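PDB 4BXM: ERPC from Borrelia burgdorferi, which probably binds the complement regulator factor H at the outer surface of the Lyme disease spirochaete, as expected of a complement regulator-acquiring lipoprotein. Local coordinates for residues A[33-38]-A[144-149]; A[92-97]-A[113-118]. All blocks are in the same frame, centred on the assembly; numbering follows the deposited sequence.

Contact 1 of 2, residues A[33-38]-A[144-149]; sequences NNWADL and EYAILL
W35 of strand 35-45 meets E144, Y145 and A146. This strand and strand 142-148 are not direct neighbours. Strand 21-29 lies between them in the antiparallel sheet and bonds to both through its backbone. The axes of strands 35-38 and 144-148 pass 8.6 Å apart at 67°, so side chains bridge the gap. The indole of W35 does most of this. Its CG stands beside the backbone N, anti to the carbonyl carbon (chi1 -84°), and the six-membered ring extends to the far strand. W35 CZ3 lies 3.5 Å from A146 N. W35 CH2 lies 3.5 Å from A146 CB. The backbone of Y145 comes to the ring edge, with its carbonyl C 3.6 Å from W35 CZ3. E144 approaches with its extended chain, and its OE2 is 3.6 Å from W35 CZ2. The carboxylate and ring planes are turned 70° apart. K29 of the intervening strand touches W35 and forms a long, weak ion pair with E144. Further along, L38 points its CD2 at the edge of the Y145 ring, 4.0 Å from CE1. L38 also packs on L54 and V56 of strand 50-56. The Y145 ring also meets F71 and F130, and its hydroxyl bonds to E103. The direct contact between the segments is therefore van der Waals packing, with no hydrogen bond between them. E144 OE1 and Y145 OH have partners outside the segments, while E144 OE2 and the backbone of 144-146 rest against indole carbons. The contact therefore depends on shape and packing.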
ATOM      1  N   ASN A  33      11.133  12.567  -7.699  1.00 88.26           N
ATOM      2  CA  ASN A  33      11.820  11.980  -6.597  1.00 81.74           C
ATOM      3  C   ASN A  33      12.099  13.008  -5.544  1.00 87.98           C
ATOM      4  O   ASN A  33      11.997  14.213  -5.775  1.00 89.33           O
ATOM      5  CB  ASN A  33      13.188  11.518  -7.022  1.00 86.29           C
ATOM      6  CG  ASN A  33      13.168  10.442  -8.065  1.00 84.17           C
ATOM      7  OD1 ASN A  33      14.065   9.618  -8.103  1.00 71.61           O
ATOM      8  ND2 ASN A  33      12.174  10.462  -8.929  1.00 82.20           N
ATOM      9  N   ASN A  34      12.481  12.558  -4.374  1.00 80.71           N
ATOM     10  CA  ASN A  34      13.167  11.327  -4.175  1.00 76.68           C
ATOM     11  C   ASN A  34      12.233  10.181  -3.907  1.00 59.08           C
ATOM     12  O   ASN A  34      11.082  10.320  -4.036  1.00 58.58           O
ATOM     13  CB  ASN A  34      14.143  11.535  -3.008  1.00 83.05           C
ATOM     14  CG  ASN A  34      13.558  12.387  -1.882  1.00 85.87           C
ATOM     15  OD1 ASN A  34      12.591  13.121  -2.080  1.00 79.01           O
ATOM     16  ND2 ASN A  34      14.136  12.272  -0.699  1.00 85.44           N
ATOM     17  N   TRP A  35      12.772   9.049  -3.519  1.00 59.66           N
ATOM     18  CA  TRP A  35      12.063   8.135  -2.705  1.00 57.01           C
ATOM     19  C   TRP A  35      12.123   8.760  -1.318  1.00 54.44           C
ATOM     20  O   TRP A  35      13.164   9.142  -0.870  1.00 64.07           O
ATOM     21  CB  TRP A  35      12.698   6.760  -2.715  1.00 46.05           C
ATOM     22  CG  TRP A  35      12.321   5.858  -3.839  1.00 51.96           C
ATOM     23  CD1 TRP A  35      13.116   5.475  -4.824  1.00 52.08           C
ATOM     24  CD2 TRP A  35      11.081   5.184  -4.056  1.00 45.09           C
ATOM     25  NE1 TRP A  35      12.485   4.629  -5.651  1.00 55.03           N
ATOM     26  CE2 TRP A  35      11.224   4.427  -5.206  1.00 42.60           C
ATOM     27  CE3 TRP A  35       9.858   5.171  -3.404  1.00 42.86           C
ATOM     28  CZ2 TRP A  35      10.219   3.678  -5.726  1.00 39.25           C
ATOM     29  CZ3 TRP A  35       8.879   4.423  -3.912  1.00 40.35           C
ATOM     30  CH2 TRP A  35       9.054   3.680  -5.067  1.00 40.37           C
ATOM     31  N   ALA A  36      11.000   8.895  -0.664  1.00 45.22           N
ATOM     32  CA  ALA A  36      10.921   9.392   0.730  1.00 43.35           C
ATOM     33  C   ALA A  36      10.233   8.332   1.603  1.00 45.92           C
ATOM     34  O   ALA A  36       9.400   7.556   1.092  1.00 41.12           O
ATOM     35  CB  ALA A  36      10.114  10.674   0.773  1.00 40.27           C
ATOM     36  N   ASP A  37      10.560   8.285   2.899  1.00 40.00           N
ATOM     37  CA  ASP A  37       9.860   7.401   3.832  1.00 40.92           C
ATOM     38  C   ASP A  37       8.503   8.085   4.000  1.00 42.50           C
ATOM     39  O   ASP A  37       8.486   9.287   4.261  1.00 42.80           O
ATOM     40  CB  ASP A  37      10.540   7.386   5.188  1.00 41.71           C
ATOM     41  CG  ASP A  37      11.932   6.907   5.123  1.00 47.41           C
ATOM     42  OD1 ASP A  37      12.228   5.963   4.354  1.00 49.27           O
ATOM     43  OD2 ASP A  37      12.758   7.487   5.858  1.00 57.31           O
ATOM     44  N   LEU A  38       7.379   7.388   3.822  1.00 32.27           N
ATOM     45  CA  LEU A  38       6.078   8.057   4.030  1.00 30.97           C
ATOM     46  C   LEU A  38       5.449   7.812   5.411  1.00 31.49           C
ATOM     47  O   LEU A  38       5.011   8.752   6.103  1.00 32.17           O
ATOM     48  CB  LEU A  38       5.100   7.696   2.916  1.00 31.20           C
ATOM     49  CG  LEU A  38       3.697   8.312   3.044  1.00 30.36           C
ATOM     50  CD1 LEU A  38       3.734   9.835   2.998  1.00 32.64           C
ATOM     51  CD2 LEU A  38       2.722   7.739   2.014  1.00 33.15           C
ATOM     52  N   GLU A 144       4.278   6.448  -6.854  1.00 35.25           N
ATOM     53  CA  GLU A 144       4.799   5.104  -6.821  1.00 30.34           C
ATOM     54  C   GLU A 144       5.135   4.774  -5.376  1.00 31.88           C
ATOM     55  O   GLU A 144       5.564   5.649  -4.622  1.00 29.18           O
ATOM     56  CB  GLU A 144       6.022   4.984  -7.711  1.00 31.94           C
ATOM     57  CG  GLU A 144       6.473   3.542  -7.962  1.00 34.98           C
ATOM     58  CD  GLU A 144       7.814   3.440  -8.675  1.00 40.78           C
ATOM     59  OE1 GLU A 144       8.194   4.453  -9.312  1.00 40.77           O
ATOM     60  OE2 GLU A 144       8.483   2.357  -8.619  1.00 38.76           O
ATOM     61  N   TYR A 145       4.958   3.523  -4.982  1.00 26.18           N
ATOM     62  CA  TYR A 145       5.126   3.168  -3.594  1.00 26.29           C
ATOM     63  C   TYR A 145       6.155   2.069  -3.535  1.00 27.14           C
ATOM     64  O   TYR A 145       6.256   1.286  -4.451  1.00 27.83           O
ATOM     65  CB  TYR A 145       3.808   2.705  -2.893  1.00 23.93           C
ATOM     66  CG  TYR A 145       2.831   3.814  -2.667  1.00 25.29           C
ATOM     67  CD1 TYR A 145       2.918   4.613  -1.543  1.00 24.51           C
ATOM     68  CD2 TYR A 145       1.815   4.064  -3.554  1.00 23.80           C
ATOM     69  CE1 TYR A 145       2.051   5.673  -1.343  1.00 25.24           C
ATOM     70  CE2 TYR A 145       0.912   5.065  -3.326  1.00 22.83           C
ATOM     71  CZ  TYR A 145       1.022   5.873  -2.216  1.00 23.02           C
ATOM     72  OH  TYR A 145       0.190   6.956  -1.975  1.00 22.93           O
ATOM     73  N   ALA A 146       6.866   1.986  -2.407  1.00 29.01           N
ATOM     74  CA  ALA A 146       7.763   0.846  -2.134  1.00 30.46           C
ATOM     75  C   ALA A 146       7.778   0.411  -0.686  1.00 27.31           C
ATOM     76  O   ALA A 146       7.622   1.215   0.268  1.00 26.76           O
ATOM     77  CB  ALA A 146       9.181   1.144  -2.616  1.00 31.30           C
ATOM     78  N   ILE A 147       7.941  -0.887  -0.538  1.00 26.65           N
ATOM     79  CA  ILE A 147       7.911  -1.537   0.772  1.00 28.46           C
ATOM     80  C   ILE A 147       8.986  -2.599   0.784  1.00 24.55           C
ATOM     81  O   ILE A 147       9.069  -3.416  -0.122  1.00 25.41           O
ATOM     82  CB  ILE A 147       6.574  -2.297   1.051  1.00 25.31           C
ATOM     83  CG1 ILE A 147       5.431  -1.317   1.184  1.00 28.65           C
ATOM     84  CG2 ILE A 147       6.730  -3.105   2.318  1.00 29.50           C
ATOM     85  CD1 ILE A 147       4.027  -1.849   0.955  1.00 29.28           C
ATOM     86  N   LEU A 148       9.725  -2.700   1.869  1.00 25.45           N
ATOM     87  CA  LEU A 148      10.765  -3.716   1.923  1.00 27.02           C
ATOM     88  C   LEU A 148      10.276  -5.146   1.706  1.00 24.91           C
ATOM     89  O   LEU A 148       9.369  -5.654   2.328  1.00 26.25           O
ATOM     90  CB  LEU A 148      11.545  -3.596   3.257  1.00 32.18           C
ATOM     91  CG  LEU A 148      12.905  -4.272   3.353  1.00 39.15           C
ATOM     92  CD1 LEU A 148      13.894  -3.687   2.332  1.00 41.82           C
ATOM     93  CD2 LEU A 148      13.425  -4.070   4.776  1.00 38.28           C
ATOM     94  N   LEU A 149      10.909  -5.831   0.800  1.00 26.35           N
ATOM     95  CA  LEU A 149      10.451  -7.135   0.400  1.00 29.56           C
ATOM     96  C   LEU A 149      10.496  -8.150   1.528  1.00 35.31           C
ATOM     97  O   LEU A 149       9.596  -9.012   1.642  1.00 26.05           O
ATOM     98  CB  LEU A 149      11.277  -7.624  -0.795  1.00 31.91           C
ATOM     99  CG  LEU A 149      11.020  -9.094  -1.142  1.00 32.70           C
ATOM    100  CD1 LEU A 149       9.585  -9.356  -1.550  1.00 32.63           C
ATOM    101  CD2 LEU A 149      11.970  -9.464  -2.249  1.00 33.50           C
TER

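Contact 2 of 2, residues A[92-97]-A[113-118]; sequences FKTSLY and KEIITK
F92 and I115 form an antiparallel hydrogen-bonded pair where edge strand 90-93 joins strand 114-122 of the sheet. I115 N gives a nearly straight bond to F92 O (2.7 Å), and F92 N returns one to I115 O. The tight part is the buried side. The I115 side chain lies alongside F92, and its CB sits over the ring face, 3.5 Å from CZ and offset toward the rim. F82 of helix 79-88 meets the same ring edge-to-face. I115 CG1 also touches T94 CG2 at 3.8 Å. K113, partly exposed, closes the margin of this side by laying its chain on one face of the Y97 ring, with K113 CD 3.8 Å from Y97 CG. K113 NZ stands too far above that ring for more than a weak cation-pi attraction. K93 and E114 are on the looser, more exposed side. E114 bends at chi2 (63°). E114 OE1 then lies 3.2 Å from K93 CB. The charged ends stay apart, with K93 NZ 6.5 Å from E114 OE1. Beyond this pair, a water donates to T94 OG1 and accepts from K113 N. K113 O is gripped twice by one residue, by T94 N at 3.0 Å and by T94 OG1 at 2.6 Å.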
ATOM      1  N   PHE A  92      -2.907  -7.816  -8.404  1.00 22.21           N
ATOM      2  CA  PHE A  92      -4.180  -8.116  -7.725  1.00 21.87           C
ATOM      3  C   PHE A  92      -5.121  -6.951  -7.959  1.00 20.79           C
ATOM      4  O   PHE A  92      -4.711  -5.789  -8.212  1.00 26.25           O
ATOM      5  CB  PHE A  92      -3.999  -8.427  -6.207  1.00 21.87           C
ATOM      6  CG  PHE A  92      -3.371  -7.302  -5.466  1.00 21.55           C
ATOM      7  CD1 PHE A  92      -1.998  -7.111  -5.511  1.00 20.06           C
ATOM      8  CD2 PHE A  92      -4.158  -6.353  -4.822  1.00 22.76           C
ATOM      9  CE1 PHE A  92      -1.425  -6.053  -4.848  1.00 20.09           C
ATOM     10  CE2 PHE A  92      -3.588  -5.258  -4.210  1.00 21.36           C
ATOM     11  CZ  PHE A  92      -2.215  -5.125  -4.210  1.00 21.04           C
ATOM     12  N   LYS A  93      -6.400  -7.258  -7.846  1.00 22.32           N
ATOM     13  CA  LYS A  93      -7.460  -6.254  -7.896  1.00 23.55           C
ATOM     14  C   LYS A  93      -7.926  -5.809  -6.504  1.00 20.10           C
ATOM     15  O   LYS A  93      -8.394  -6.614  -5.718  1.00 19.56           O
ATOM     16  CB  LYS A  93      -8.638  -6.795  -8.723  1.00 26.91           C
ATOM     17  CG  LYS A  93      -9.435  -5.688  -9.418  1.00 32.50           C
ATOM     18  CD  LYS A  93     -10.748  -6.236  -9.984  1.00 35.88           C
ATOM     19  CE  LYS A  93     -11.792  -6.364  -8.863  1.00 42.17           C
ATOM     20  NZ  LYS A  93     -12.903  -7.311  -9.204  1.00 55.56           N
ATOM     21  N   THR A  94      -7.893  -4.510  -6.253  1.00 18.69           N
ATOM     22  CA  THR A  94      -8.553  -3.947  -5.099  1.00 18.37           C
ATOM     23  C   THR A  94     -10.054  -3.756  -5.334  1.00 20.96           C
ATOM     24  O   THR A  94     -10.479  -3.576  -6.481  1.00 21.34           O
ATOM     25  CB  THR A  94      -7.869  -2.627  -4.766  1.00 18.88           C
ATOM     26  OG1 THR A  94      -7.924  -1.683  -5.866  1.00 18.82           O
ATOM     27  CG2 THR A  94      -6.394  -2.940  -4.504  1.00 19.93           C
ATOM     28  N   SER A  95     -10.855  -3.762  -4.269  1.00 20.56           N
ATOM     29  CA  SER A  95     -12.286  -3.439  -4.339  1.00 19.51           C
ATOM     30  C   SER A  95     -12.369  -1.943  -4.216  1.00 21.59           C
ATOM     31  O   SER A  95     -13.069  -1.228  -4.968  1.00 19.40           O
ATOM     32  CB  SER A  95     -13.028  -4.135  -3.191  1.00 22.83           C
ATOM     33  OG  SER A  95     -12.229  -4.014  -2.008  1.00 25.14           O
ATOM     34  N   LEU A  96     -11.472  -1.412  -3.433  1.00 21.61           N
ATOM     35  CA  LEU A  96     -11.468   0.006  -3.197  1.00 22.28           C
ATOM     36  C   LEU A  96     -10.093   0.540  -2.926  1.00 23.50           C
ATOM     37  O   LEU A  96      -9.361  -0.068  -2.181  1.00 22.42           O
ATOM     38  CB  LEU A  96     -12.388   0.222  -1.993  1.00 26.79           C
ATOM     39  CG  LEU A  96     -12.826   1.609  -1.752  1.00 38.24           C
ATOM     40  CD1 LEU A  96     -13.768   2.060  -2.878  1.00 40.73           C
ATOM     41  CD2 LEU A  96     -13.507   1.592  -0.383  1.00 44.67           C
ATOM     42  N   TYR A  97      -9.709   1.646  -3.590  1.00 22.63           N
ATOM     43  CA  TYR A  97      -8.408   2.244  -3.427  1.00 20.41           C
ATOM     44  C   TYR A  97      -8.574   3.739  -3.190  1.00 22.26           C
ATOM     45  O   TYR A  97      -9.223   4.428  -4.013  1.00 21.30           O
ATOM     46  CB  TYR A  97      -7.564   1.972  -4.681  1.00 18.85           C
ATOM     47  CG  TYR A  97      -6.202   2.582  -4.604  1.00 18.14           C
ATOM     48  CD1 TYR A  97      -5.999   3.933  -4.865  1.00 18.69           C
ATOM     49  CD2 TYR A  97      -5.078   1.815  -4.243  1.00 18.32           C
ATOM     50  CE1 TYR A  97      -4.751   4.528  -4.725  1.00 18.36           C
ATOM     51  CE2 TYR A  97      -3.840   2.404  -4.067  1.00 19.14           C
ATOM     52  CZ  TYR A  97      -3.661   3.763  -4.338  1.00 19.37           C
ATOM     53  OH  TYR A  97      -2.383   4.323  -4.257  1.00 20.87           O
ATOM     54  N   LYS A 113      -9.562  -1.146  -8.935  1.00 21.28           N
ATOM     55  CA  LYS A 113      -8.236  -0.761  -9.550  1.00 19.60           C
ATOM     56  C   LYS A 113      -7.237  -1.909  -9.335  1.00 19.24           C
ATOM     57  O   LYS A 113      -7.107  -2.457  -8.230  1.00 21.62           O
ATOM     58  CB  LYS A 113      -7.717   0.465  -8.932  1.00 23.09           C
ATOM     59  CG  LYS A 113      -6.269   0.822  -9.217  1.00 25.87           C
ATOM     60  CD  LYS A 113      -5.919   2.060  -8.403  1.00 27.65           C
ATOM     61  CE  LYS A 113      -4.477   2.511  -8.607  1.00 25.23           C
ATOM     62  NZ  LYS A 113      -4.252   2.617 -10.065  1.00 27.13           N
ATOM     63  N   GLU A 114      -6.581  -2.282 -10.386  1.00 19.33           N
ATOM     64  CA  GLU A 114      -5.635  -3.344 -10.456  1.00 24.23           C
ATOM     65  C   GLU A 114      -4.312  -2.746  -9.970  1.00 24.18           C
ATOM     66  O   GLU A 114      -3.908  -1.697 -10.409  1.00 24.41           O
ATOM     67  CB  GLU A 114      -5.531  -3.815 -11.932  1.00 28.05           C
ATOM     68  CG  GLU A 114      -4.830  -5.188 -12.182  1.00 37.10           C
ATOM     69  CD  GLU A 114      -5.553  -6.414 -11.541  1.00 45.93           C
ATOM     70  OE1 GLU A 114      -6.820  -6.399 -11.370  1.00 44.24           O
ATOM     71  OE2 GLU A 114      -4.862  -7.426 -11.173  1.00 55.72           O
ATOM     72  N   ILE A 115      -3.658  -3.440  -9.070  1.00 23.17           N
ATOM     73  CA  ILE A 115      -2.300  -3.080  -8.597  1.00 24.29           C
ATOM     74  C   ILE A 115      -1.272  -4.045  -9.177  1.00 21.86           C
ATOM     75  O   ILE A 115      -1.391  -5.253  -9.008  1.00 21.89           O
ATOM     76  CB  ILE A 115      -2.233  -3.119  -7.064  1.00 24.69           C
ATOM     77  CG1 ILE A 115      -3.210  -2.146  -6.438  1.00 22.02           C
ATOM     78  CG2 ILE A 115      -0.853  -2.771  -6.526  1.00 29.22           C
ATOM     79  CD1 ILE A 115      -3.059  -0.737  -6.878  1.00 27.39           C
ATOM     80  N   ILE A 116      -0.259  -3.498  -9.852  1.00 21.17           N
ATOM     81  CA  ILE A 116       0.817  -4.274 -10.425  1.00 27.42           C
ATOM     82  C   ILE A 116       2.078  -4.089  -9.593  1.00 23.30           C
ATOM     83  O   ILE A 116       2.471  -2.989  -9.342  1.00 25.66           O
ATOM     84  CB  ILE A 116       1.025  -3.941 -11.912  1.00 31.10           C
ATOM     85  CG1 ILE A 116      -0.200  -4.508 -12.691  1.00 34.46           C
ATOM     86  CG2 ILE A 116       2.265  -4.645 -12.426  1.00 32.90           C
ATOM     87  CD1 ILE A 116      -0.182  -4.152 -14.164  1.00 40.17           C
ATOM     88  N   THR A 117       2.651  -5.194  -9.112  1.00 24.69           N
ATOM     89  CA  THR A 117       3.836  -5.128  -8.242  1.00 22.55           C
ATOM     90  C   THR A 117       5.037  -5.703  -8.975  1.00 23.71           C
ATOM     91  O   THR A 117       4.892  -6.507  -9.884  1.00 23.32           O
ATOM     92  CB  THR A 117       3.678  -5.916  -6.914  1.00 22.47           C
ATOM     93  OG1 THR A 117       3.551  -7.276  -7.185  1.00 20.32           O
ATOM     94  CG2 THR A 117       2.430  -5.452  -6.071  1.00 23.49           C
ATOM     95  N   LYS A 118       6.211  -5.219  -8.583  1.00 25.21           N
ATOM     96  CA  LYS A 118       7.486  -5.539  -9.193  1.00 27.89           C
ATOM     97  C   LYS A 118       8.476  -5.605  -8.000  1.00 28.90           C
ATOM     98  O   LYS A 118       8.396  -4.800  -7.086  1.00 27.38           O
ATOM     99  CB  LYS A 118       8.005  -4.390 -10.137  1.00 32.24           C
ATOM    100  CG  LYS A 118       7.087  -3.916 -11.276  1.00 32.92           C
ATOM    101  CD  LYS A 118       7.741  -2.856 -12.136  1.00 33.21           C
ATOM    102  CE  LYS A 118       6.715  -2.019 -12.892  1.00 38.18           C
ATOM    103  NZ  LYS A 118       7.310  -1.277 -14.044  1.00 40.43           N
TER
HETATM  104  O   HOH W   1     -10.143  -0.355  -6.311  1.00 29.43           O

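Overall arrangement
Both contacts belong to the same antiparallel sheet, and their centres are about 17 Å apart. In sequence, both segments of contact 2 fall between the two segments of contact 1. Contact 2 pairs an edge strand with its neighbour, whereas contact 1 reaches across the intervening strand 21-29. Strand 125-134 separates strand 114-122 of contact 2 from strand 142-148 of contact 1. The contacts touch through two tyrosines: Y145 CE2 packs 3.5 Å from Y97 OH. Both hydroxyls bond to E103, Y145 to OE1 and Y97 to OE2, so one carboxylate ties the two together. F130 adds a second link, packing against Y145 and I115. The structure contains no bound factor H.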